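Local coordinates for KaiC-like domain-containing protein (Pyrococcus horikoshii, PDB 2EKD) that is of unknown function but has a KaiC-like domain of the P-loop NTPase class, so it probably resembles nucleotide-binding proteins in fold, at residues V114-G128 against R149-H163. Numbering follows the deposited sequence.
Sequences VINPVLGLHKLILLG and RIAFYFVNRNVIEKH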
loop_
_atom_site.group_PDB
_atom_site.type_symbol
_atom_site.label_atom_id
_atom_site.label_comp_id
_atom_site.label_asym_id
_atom_site.label_seq_id
_atom_site.Cartn_x
_atom_site.Cartn_y
_atom_site.Cartn_z
ATOM N N VAL F 114 21.070 -2.006 -38.165
ATOM C CA VAL F 114 22.029 -2.019 -37.066
ATOM C C VAL F 114 21.392 -2.607 -35.810
ATOM O O VAL F 114 20.176 -2.529 -35.630
ATOM C CB VAL F 114 22.539 -0.582 -36.721
ATOM C CG1 VAL F 114 23.095 0.103 -37.966
ATOM C CG2 VAL F 114 21.420 0.242 -36.132
ATOM N N ILE F 115 22.208 -3.219 -34.960
ATOM C CA ILE F 115 21.718 -3.760 -33.697
ATOM C C ILE F 115 21.824 -2.536 -32.797
ATOM O O ILE F 115 22.894 -1.932 -32.682
ATOM C CB ILE F 115 22.606 -4.914 -33.186
ATOM C CG1 ILE F 115 22.557 -6.079 -34.185
ATOM C CG2 ILE F 115 22.130 -5.379 -31.813
ATOM C CD1 ILE F 115 21.152 -6.551 -34.523
ATOM N N ASN F 116 20.708 -2.168 -32.176
ATOM C CA ASN F 116 20.635 -0.958 -31.364
ATOM C C ASN F 116 20.312 -1.154 -29.880
ATOM O O ASN F 116 19.150 -1.111 -29.479
ATOM C CB ASN F 116 19.588 -0.031 -32.007
ATOM C CG ASN F 116 19.483 1.318 -31.327
ATOM O OD1 ASN F 116 18.482 2.016 -31.488
ATOM N ND2 ASN F 116 20.516 1.704 -30.576
ATOM N N PRO F 117 21.336 -1.386 -29.047
ATOM C CA PRO F 117 21.072 -1.567 -27.617
ATOM C C PRO F 117 20.835 -0.202 -26.981
ATOM O O PRO F 117 21.645 0.707 -27.144
ATOM C CB PRO F 117 22.363 -2.206 -27.098
ATOM C CG PRO F 117 22.935 -2.886 -28.331
ATOM C CD PRO F 117 22.694 -1.845 -29.385
ATOM N N VAL F 118 19.718 -0.059 -26.277
ATOM C CA VAL F 118 19.380 1.189 -25.593
ATOM C C VAL F 118 19.493 0.901 -24.100
ATOM O O VAL F 118 18.787 0.039 -23.574
ATOM C CB VAL F 118 17.943 1.636 -25.915
ATOM C CG1 VAL F 118 17.629 2.941 -25.197
ATOM C CG2 VAL F 118 17.780 1.811 -27.422
ATOM N N LEU F 119 20.377 1.624 -23.419
ATOM C CA LEU F 119 20.603 1.406 -21.998
ATOM C C LEU F 119 20.191 2.574 -21.100
ATOM O O LEU F 119 20.337 3.744 -21.465
ATOM C CB LEU F 119 22.086 1.094 -21.765
ATOM C CG LEU F 119 22.781 0.099 -22.709
ATOM C CD1 LEU F 119 24.267 0.019 -22.359
ATOM C CD2 LEU F 119 22.134 -1.275 -22.605
ATOM N N GLY F 120 19.668 2.233 -19.923
ATOM C CA GLY F 120 19.276 3.232 -18.948
ATOM C C GLY F 120 17.892 3.849 -18.983
ATOM O O GLY F 120 17.665 4.844 -18.288
ATOM N N LEU F 121 16.962 3.286 -19.753
ATOM C CA LEU F 121 15.613 3.862 -19.830
ATOM C C LEU F 121 14.894 3.986 -18.478
ATOM O O LEU F 121 14.177 4.969 -18.236
ATOM C CB LEU F 121 14.726 3.052 -20.775
ATOM C CG LEU F 121 13.424 3.772 -21.153
ATOM C CD1 LEU F 121 13.762 4.888 -22.126
ATOM C CD2 LEU F 121 12.422 2.813 -21.783
ATOM N N HIS F 122 15.064 2.989 -17.611
ATOM C CA HIS F 122 14.418 3.015 -16.297
ATOM C C HIS F 122 14.791 4.259 -15.481
ATOM O O HIS F 122 14.021 4.694 -14.622
ATOM C CB HIS F 122 14.763 1.759 -15.495
ATOM C CG HIS F 122 16.231 1.487 -15.395
ATOM N ND1 HIS F 122 16.923 0.774 -16.351
ATOM C CD2 HIS F 122 17.146 1.859 -14.466
ATOM C CE1 HIS F 122 18.199 0.718 -16.015
ATOM N NE2 HIS F 122 18.360 1.369 -14.878
ATOM N N LYS F 123 15.960 4.836 -15.751
ATOM C CA LYS F 123 16.386 6.036 -15.030
ATOM C C LYS F 123 15.497 7.229 -15.385
ATOM O O LYS F 123 15.095 7.992 -14.503
ATOM C CB LYS F 123 17.853 6.366 -15.341
ATOM C CG LYS F 123 18.842 5.369 -14.758
ATOM C CD LYS F 123 20.267 5.669 -15.200
ATOM C CE LYS F 123 21.242 4.617 -14.666
ATOM N NZ LYS F 123 22.668 4.936 -14.986
ATOM N N LEU F 124 15.192 7.385 -16.670
ATOM C CA LEU F 124 14.338 8.486 -17.120
ATOM C C LEU F 124 12.968 8.379 -16.479
ATOM O O LEU F 124 12.330 9.386 -16.156
ATOM C CB LEU F 124 14.157 8.451 -18.635
ATOM C CG LEU F 124 15.377 8.723 -19.507
ATOM C CD1 LEU F 124 14.963 8.653 -20.991
ATOM C CD2 LEU F 124 15.942 10.098 -19.159
ATOM N N ILE F 125 12.517 7.144 -16.314
ATOM C CA ILE F 125 11.221 6.872 -15.734
ATOM C C ILE F 125 11.224 7.097 -14.227
ATOM O O ILE F 125 10.285 7.676 -13.683
ATOM C CB ILE F 125 10.796 5.428 -16.049
ATOM C CG1 ILE F 125 10.523 5.307 -17.550
ATOM C CG2 ILE F 125 9.581 5.037 -15.214
ATOM C CD1 ILE F 125 10.273 3.896 -18.025
ATOM N N LEU F 126 12.278 6.638 -13.556
ATOM C CA LEU F 126 12.380 6.804 -12.112
ATOM C C LEU F 126 12.394 8.288 -11.741
ATOM O O LEU F 126 11.866 8.676 -10.699
ATOM C CB LEU F 126 13.655 6.134 -11.583
ATOM C CG LEU F 126 13.957 6.278 -10.087
ATOM C CD1 LEU F 126 12.798 5.690 -9.279
ATOM C CD2 LEU F 126 15.259 5.559 -9.738
ATOM N N LEU F 127 12.989 9.107 -12.601
ATOM C CA LEU F 127 13.097 10.544 -12.361
ATOM C C LEU F 127 11.847 11.370 -12.653
ATOM O O LEU F 127 11.689 12.463 -12.111
ATOM C CB LEU F 127 14.253 11.120 -13.181
ATOM C CG LEU F 127 15.670 10.761 -12.727
ATOM C CD1 LEU F 127 16.639 10.915 -13.893
ATOM C CD2 LEU F 127 16.067 11.651 -11.555
ATOM N N GLY F 128 10.960 10.864 -13.505
ATOM C CA GLY F 128 9.779 11.632 -13.843
ATOM C C GLY F 128 8.459 11.207 -13.233
ATOM O O GLY F 128 8.330 10.115 -12.664
ATOM N N ARG F 149 16.896 -0.680 -37.945
ATOM C CA ARG F 149 17.491 -1.340 -36.793
ATOM C C ARG F 149 16.571 -2.281 -36.026
ATOM O O ARG F 149 15.380 -2.399 -36.317
ATOM C CB ARG F 149 18.020 -0.287 -35.809
ATOM C CG ARG F 149 17.002 0.159 -34.742
ATOM C CD ARG F 149 15.811 0.914 -35.334
ATOM N NE ARG F 149 14.810 1.198 -34.310
ATOM C CZ ARG F 149 13.873 0.342 -33.910
ATOM N NH1 ARG F 149 13.784 -0.862 -34.463
ATOM N NH2 ARG F 149 13.061 0.666 -32.911
ATOM N N ILE F 150 17.169 -2.953 -35.047
ATOM C CA ILE F 150 16.475 -3.839 -34.121
ATOM C C ILE F 150 16.965 -3.271 -32.796
ATOM O O ILE F 150 18.156 -3.358 -32.491
ATOM C CB ILE F 150 16.938 -5.314 -34.206
ATOM C CG1 ILE F 150 16.576 -5.919 -35.567
ATOM C CG2 ILE F 150 16.250 -6.133 -33.105
ATOM C CD1 ILE F 150 16.742 -7.430 -35.609
ATOM N N ALA F 151 16.060 -2.663 -32.033
ATOM C CA ALA F 151 16.419 -2.062 -30.753
ATOM C C ALA F 151 16.208 -3.013 -29.572
ATOM O O ALA F 151 15.215 -3.744 -29.507
ATOM C CB ALA F 151 15.614 -0.784 -30.539
ATOM N N PHE F 152 17.160 -3.001 -28.646
ATOM C CA PHE F 152 17.087 -3.827 -27.449
ATOM C C PHE F 152 17.139 -2.883 -26.251
ATOM O O PHE F 152 18.205 -2.378 -25.911
ATOM C CB PHE F 152 18.279 -4.793 -27.381
ATOM C CG PHE F 152 18.229 -5.909 -28.392
ATOM C CD1 PHE F 152 17.493 -7.065 -28.143
ATOM C CD2 PHE F 152 18.915 -5.803 -29.596
ATOM C CE1 PHE F 152 17.443 -8.099 -29.078
ATOM C CE2 PHE F 152 18.868 -6.832 -30.539
ATOM C CZ PHE F 152 18.130 -7.982 -30.278
ATOM N N TYR F 153 15.992 -2.628 -25.629
ATOM C CA TYR F 153 15.952 -1.748 -24.463
ATOM C C TYR F 153 16.194 -2.537 -23.183
ATOM O O TYR F 153 15.325 -3.291 -22.740
ATOM C CB TYR F 153 14.603 -1.041 -24.349
ATOM C CG TYR F 153 14.367 0.080 -25.337
ATOM C CD1 TYR F 153 14.083 -0.182 -26.681
ATOM C CD2 TYR F 153 14.389 1.407 -24.915
ATOM C CE1 TYR F 153 13.821 0.855 -27.572
ATOM C CE2 TYR F 153 14.131 2.450 -25.795
ATOM C CZ TYR F 153 13.846 2.172 -27.118
ATOM O OH TYR F 153 13.591 3.219 -27.972
ATOM N N PHE F 154 17.384 -2.375 -22.605
ATOM C CA PHE F 154 17.738 -3.049 -21.357
ATOM C C PHE F 154 17.147 -2.229 -20.218
ATOM O O PHE F 154 17.583 -1.103 -19.975
ATOM C CB PHE F 154 19.255 -3.104 -21.175
ATOM C CG PHE F 154 19.935 -4.179 -21.972
ATOM C CD1 PHE F 154 19.963 -4.128 -23.363
ATOM C CD2 PHE F 154 20.586 -5.224 -21.327
ATOM C CE1 PHE F 154 20.634 -5.104 -24.102
ATOM C CE2 PHE F 154 21.263 -6.205 -22.054
ATOM C CZ PHE F 154 21.285 -6.142 -23.447
ATOM N N VAL F 155 16.160 -2.778 -19.523
ATOM C CA VAL F 155 15.549 -2.051 -18.419
ATOM C C VAL F 155 15.530 -2.866 -17.134
ATOM O O VAL F 155 15.287 -4.073 -17.153
ATOM C CB VAL F 155 14.091 -1.638 -18.738
ATOM C CG1 VAL F 155 14.035 -0.858 -20.059
ATOM C CG2 VAL F 155 13.201 -2.874 -18.799
ATOM N N ASN F 156 15.816 -2.197 -16.022
ATOM C CA ASN F 156 15.773 -2.838 -14.721
ATOM C C ASN F 156 14.281 -2.818 -14.382
ATOM O O ASN F 156 13.739 -1.794 -13.981
ATOM C CB ASN F 156 16.566 -2.035 -13.694
ATOM C CG ASN F 156 16.632 -2.724 -12.355
ATOM O OD1 ASN F 156 15.622 -3.205 -11.855
ATOM N ND2 ASN F 156 17.821 -2.768 -11.758
ATOM N N ARG F 157 13.632 -3.960 -14.577
ATOM C CA ARG F 157 12.198 -4.130 -14.359
ATOM C C ARG F 157 11.645 -3.640 -13.019
ATOM O O ARG F 157 10.663 -2.904 -12.987
ATOM C CB ARG F 157 11.824 -5.603 -14.549
ATOM C CG ARG F 157 10.337 -5.879 -14.417
ATOM C CD ARG F 157 10.053 -7.363 -14.305
ATOM N NE ARG F 157 8.644 -7.651 -14.544
ATOM C CZ ARG F 157 7.650 -7.259 -13.751
ATOM N NH1 ARG F 157 7.903 -6.559 -12.652
ATOM N NH2 ARG F 157 6.397 -7.563 -14.068
ATOM N N ASN F 158 12.272 -4.052 -11.923
ATOM C CA ASN F 158 11.828 -3.663 -10.589
ATOM C C ASN F 158 11.823 -2.160 -10.367
ATOM O O ASN F 158 10.941 -1.634 -9.686
ATOM C CB ASN F 158 12.693 -4.331 -9.519
ATOM C CG ASN F 158 12.537 -5.838 -9.506
ATOM O OD1 ASN F 158 11.474 -6.365 -9.845
ATOM N ND2 ASN F 158 13.589 -6.542 -9.096
ATOM N N VAL F 159 12.814 -1.473 -10.922
ATOM C CA VAL F 159 12.888 -0.032 -10.791
ATOM C C VAL F 159 11.652 0.615 -11.419
ATOM O O VAL F 159 11.068 1.526 -10.838
ATOM C CB VAL F 159 14.156 0.524 -11.471
ATOM C CG1 VAL F 159 14.066 2.033 -11.593
ATOM C CG2 VAL F 159 15.384 0.142 -10.664
ATOM N N ILE F 160 11.247 0.150 -12.602
ATOM C CA ILE F 160 10.068 0.719 -13.258
ATOM C C ILE F 160 8.794 0.241 -12.556
ATOM O O ILE F 160 7.901 1.030 -12.250
ATOM C CB ILE F 160 9.979 0.308 -14.754
ATOM C CG1 ILE F 160 11.209 0.803 -15.519
ATOM C CG2 ILE F 160 8.715 0.880 -15.361
ATOM C CD1 ILE F 160 11.221 0.401 -16.991
ATOM N N GLU F 161 8.727 -1.059 -12.299
ATOM C CA GLU F 161 7.574 -1.667 -11.641
ATOM C C GLU F 161 7.238 -1.006 -10.301
ATOM O O GLU F 161 6.087 -0.647 -10.048
ATOM C CB GLU F 161 7.848 -3.162 -11.451
ATOM C CG GLU F 161 6.920 -3.908 -10.496
ATOM C CD GLU F 161 5.499 -4.024 -11.001
ATOM O OE1 GLU F 161 5.315 -4.321 -12.202
ATOM O OE2 GLU F 161 4.564 -3.835 -10.191
ATOM N N LYS F 162 8.246 -0.826 -9.456
ATOM C CA LYS F 162 8.038 -0.227 -8.141
ATOM C C LYS F 162 7.821 1.288 -8.166
ATOM O O LYS F 162 7.221 1.843 -7.246
ATOM C CB LYS F 162 9.206 -0.598 -7.223
ATOM C CG LYS F 162 9.393 -2.111 -7.112
ATOM C CD LYS F 162 10.598 -2.486 -6.270
ATOM C CE LYS F 162 10.811 -3.998 -6.233
ATOM N NZ LYS F 162 9.583 -4.740 -5.809
ATOM N N HIS F 163 8.301 1.958 -9.209
ATOM C CA HIS F 163 8.110 3.403 -9.329
ATOM C C HIS F 163 6.703 3.668 -9.866
ATOM O O HIS F 163 5.976 4.506 -9.336
ATOM C CB HIS F 163 9.137 4.007 -10.286
ATOM C CG HIS F 163 8.919 5.463 -10.561
ATOM N ND1 HIS F 163 9.109 6.440 -9.605
ATOM C CD2 HIS F 163 8.540 6.108 -11.690
ATOM C CE1 HIS F 163 8.860 7.625 -10.134
ATOM N NE2 HIS F 163 8.514 7.451 -11.399
HETATM O O HOH W 1 16.897 0.939 -21.744
HETATM O O HOH W 2 19.970 -0.426 -18.960
#
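The H163 imidazole lies flat against the C-terminal end of helix 121-127, with L126 CA over the centre of one face, 3.9 Å from the ring centroid, while G128 O meets the edge in plane, taking a bond from H163 NE2 (3.0 Å). With CG anti to the backbone N (chi1 174°), the ring reaches across from helix 157-163 to that carbonyl. The H122 ring is sandwiched between N156 CB, centred over one face at 3.8 Å from the centroid, and G120 C, offset on the opposite face. On the Y153 ring, V118 CB covers one face near the rim, and V118 CG1 touches Y153 CE2 at 3.6 Å. Between the two helices, I125 CD1 meets I160 CD1. Strands 114-119 and 149-156 run parallel at 21°, adjacent strands of a beta-alpha-beta crossover; V118 N donates to F152 O at 2.8 Å. Where they part, two waters donate to F154 O: one also donates to V118 O and accepts from L121 N, the other accepts from G120 N. N156 ND2 bonds E173 of the second subunit. Replacing H163 by an alanine would probably leave G128 O without its imidazole donor and uncover L126 CA. Donation to a carbonyl implies a proton on H163 NE2, and the nearly in-plane bond restrains the ring's rotation.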